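Local coordinates for protein enoyl-CoA hydratase (Mycobacterium avium subsp. paratuberculosis, PDB 4LK5) that probably catalyses the hydration of enoyl-CoA thioesters, as a trimeric member of the enoyl-CoA hydratase/isomerase (crotonase) family, at residues Ala165-Gly170 and Leu195-Leu200. Numbering follows the deposited sequence.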
loop_
_atom_site.group_PDB
_atom_site.type_symbol
_atom_site.label_atom_id
_atom_site.label_comp_id
_atom_site.label_asym_id
_atom_site.label_seq_id
_atom_site.Cartn_x
_atom_site.Cartn_y
_atom_site.Cartn_z
ATOM N N ALA C 165 -13.714 6.180 13.948
ATOM C CA ALA C 165 -15.043 6.704 14.292
ATOM C C ALA C 165 -15.253 8.163 13.949
ATOM O O ALA C 165 -16.386 8.609 13.848
ATOM C CB ALA C 165 -15.319 6.492 15.776
ATOM N N PHE C 166 -14.175 8.895 13.730
ATOM C CA PHE C 166 -14.230 10.357 13.685
ATOM C C PHE C 166 -15.506 10.892 13.017
ATOM O O PHE C 166 -16.216 11.764 13.525
ATOM C CB PHE C 166 -13.024 10.881 12.943
ATOM C CG PHE C 166 -11.730 10.381 13.477
ATOM C CD1 PHE C 166 -11.181 10.938 14.616
ATOM C CD2 PHE C 166 -11.046 9.357 12.827
ATOM C CE1 PHE C 166 -9.978 10.490 15.093
ATOM C CE2 PHE C 166 -9.844 8.895 13.306
ATOM C CZ PHE C 166 -9.311 9.457 14.441
ATOM N N THR C 167 -15.780 10.330 11.874
ATOM C CA THR C 167 -16.793 10.831 10.950
ATOM C C THR C 167 -18.246 10.639 11.444
ATOM O O THR C 167 -19.164 11.256 10.944
ATOM C CB THR C 167 -16.514 10.129 9.579
ATOM O OG1 THR C 167 -15.992 11.083 8.647
ATOM C CG2 THR C 167 -17.714 9.417 9.033
ATOM N N LYS C 168 -18.440 9.747 12.405
ATOM C CA LYS C 168 -19.753 9.524 13.010
ATOM C C LYS C 168 -20.165 10.681 13.902
ATOM O O LYS C 168 -21.325 10.817 14.232
ATOM C CB LYS C 168 -19.756 8.236 13.836
ATOM C CG LYS C 168 -19.852 6.992 12.959
ATOM C CD LYS C 168 -20.059 5.692 13.754
ATOM C CE LYS C 168 -20.999 4.741 13.008
ATOM N NZ LYS C 168 -20.570 3.311 13.050
ATOM N N ILE C 169 -19.199 11.510 14.270
ATOM C CA ILE C 169 -19.438 12.608 15.163
ATOM C C ILE C 169 -18.987 13.924 14.533
ATOM O O ILE C 169 -18.790 14.917 15.250
ATOM C CB ILE C 169 -18.714 12.379 16.521
ATOM C CG1 ILE C 169 -17.203 12.381 16.336
ATOM C CG2 ILE C 169 -19.133 11.041 17.144
ATOM C CD1 ILE C 169 -16.441 12.567 17.613
ATOM N N GLY C 170 -18.818 13.933 13.212
ATOM C CA GLY C 170 -18.562 15.162 12.490
ATOM C C GLY C 170 -17.122 15.630 12.538
ATOM O O GLY C 170 -16.855 16.819 12.398
ATOM N N LEU C 195 -14.562 7.007 5.529
ATOM C CA LEU C 195 -15.845 7.536 5.076
ATOM C C LEU C 195 -17.033 6.662 5.461
ATOM O O LEU C 195 -18.162 7.163 5.567
ATOM C CB LEU C 195 -15.876 7.759 3.558
ATOM C CG LEU C 195 -14.976 8.833 2.938
ATOM C CD1 LEU C 195 -15.288 8.911 1.447
ATOM C CD2 LEU C 195 -15.126 10.205 3.576
ATOM N N LEU C 196 -16.799 5.369 5.643
ATOM C CA LEU C 196 -17.876 4.445 5.954
ATOM C C LEU C 196 -17.458 3.630 7.133
ATOM O O LEU C 196 -17.467 2.403 7.088
ATOM C CB LEU C 196 -18.151 3.518 4.770
ATOM C CG LEU C 196 -18.696 4.247 3.565
ATOM C CD1 LEU C 196 -18.449 3.413 2.310
ATOM C CD2 LEU C 196 -20.176 4.552 3.763
ATOM N N PRO C 197 -17.110 4.303 8.225
ATOM C CA PRO C 197 -16.573 3.545 9.341
ATOM C C PRO C 197 -17.482 2.393 9.763
ATOM O O PRO C 197 -18.714 2.534 9.757
ATOM C CB PRO C 197 -16.431 4.586 10.429
ATOM C CG PRO C 197 -17.400 5.644 10.062
ATOM C CD PRO C 197 -17.436 5.691 8.587
ATOM N N GLU C 198 -16.849 1.257 10.066
ATOM C CA GLU C 198 -17.482 0.012 10.546
ATOM C C GLU C 198 -16.518 -0.620 11.547
ATOM O O GLU C 198 -15.319 -0.333 11.546
ATOM C CB GLU C 198 -17.680 -0.999 9.405
ATOM C CG GLU C 198 -18.891 -0.760 8.507
ATOM C CD GLU C 198 -20.206 -0.841 9.267
ATOM O OE1 GLU C 198 -20.222 -1.390 10.400
ATOM O OE2 GLU C 198 -21.219 -0.348 8.739
ATOM N N ARG C 199 -17.031 -1.499 12.396
ATOM C CA ARG C 199 -16.193 -2.236 13.340
ATOM C C ARG C 199 -15.463 -3.278 12.540
ATOM O O ARG C 199 -16.049 -4.269 12.120
ATOM C CB ARG C 199 -17.048 -2.897 14.435
ATOM C CG ARG C 199 -17.736 -1.882 15.333
ATOM C CD ARG C 199 -18.566 -2.470 16.450
ATOM N NE ARG C 199 -19.217 -1.390 17.220
ATOM C CZ ARG C 199 -19.653 -1.494 18.480
ATOM N NH1 ARG C 199 -19.517 -2.635 19.152
ATOM N NH2 ARG C 199 -20.230 -0.455 19.073
ATOM N N LEU C 200 -14.190 -3.038 12.291
ATOM C CA LEU C 200 -13.383 -3.959 11.499
ATOM C C LEU C 200 -12.755 -5.003 12.449
ATOM O O LEU C 200 -11.840 -4.658 13.187
ATOM C CB LEU C 200 -12.287 -3.198 10.746
ATOM C CG LEU C 200 -11.449 -4.148 9.891
ATOM C CD1 LEU C 200 -12.045 -4.274 8.515
ATOM C CD2 LEU C 200 -10.013 -3.681 9.793
#
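Pro197 packs against Thr167 and Lys168, and this nonpolar contact joins the two segments. The first side-chain bonds of Thr167 and Pro197 point toward the opposite segments. The methyl of Thr167 meets the CD and CG atoms of the proline ring, with CG2 3.8 Å from Pro197 CD and 3.9 Å from Pro197 CG. The two side chains cross at about a right angle. The same methyl lies near the backbone of Leu195, CG2 to Leu195 O being 4.2 Å.

Lys168 runs past the ring in the opposite direction. Its CG is anti to the carbonyl carbon (chi1 -77°), and this CG sits 4.0 Å from Pro197 CG. Bends at chi3 and chi4 then bring NZ to 3.9 Å from Pro197 O, too long for a hydrogen bond. NZ is also 5.4 Å from Glu198 OE1, so any attraction between these charges is probably modest. Met163 of strand 161-163 touches both Lys168 and Pro197.

No hydrogen bond links the two segments. Within the 3-10 turn, Lys168 N hydrogen-bonds to Ala165 O (2.8 Å) and Ile169 N to Phe166 O. Arg230 of a second subunit hydrogen-bonds to Pro197 O and forms a salt bridge with Glu198, while Phe239 of that subunit packs on Thr167 and Leu195.

The contact lies where helix 187-195 ends and the chain returns, through Pro197, to pair strand 200-201 antiparallel with strand 161-163. It is loop packing beside the small three-stranded sheet of a crotonase fold, at a subunit interface of the trimer.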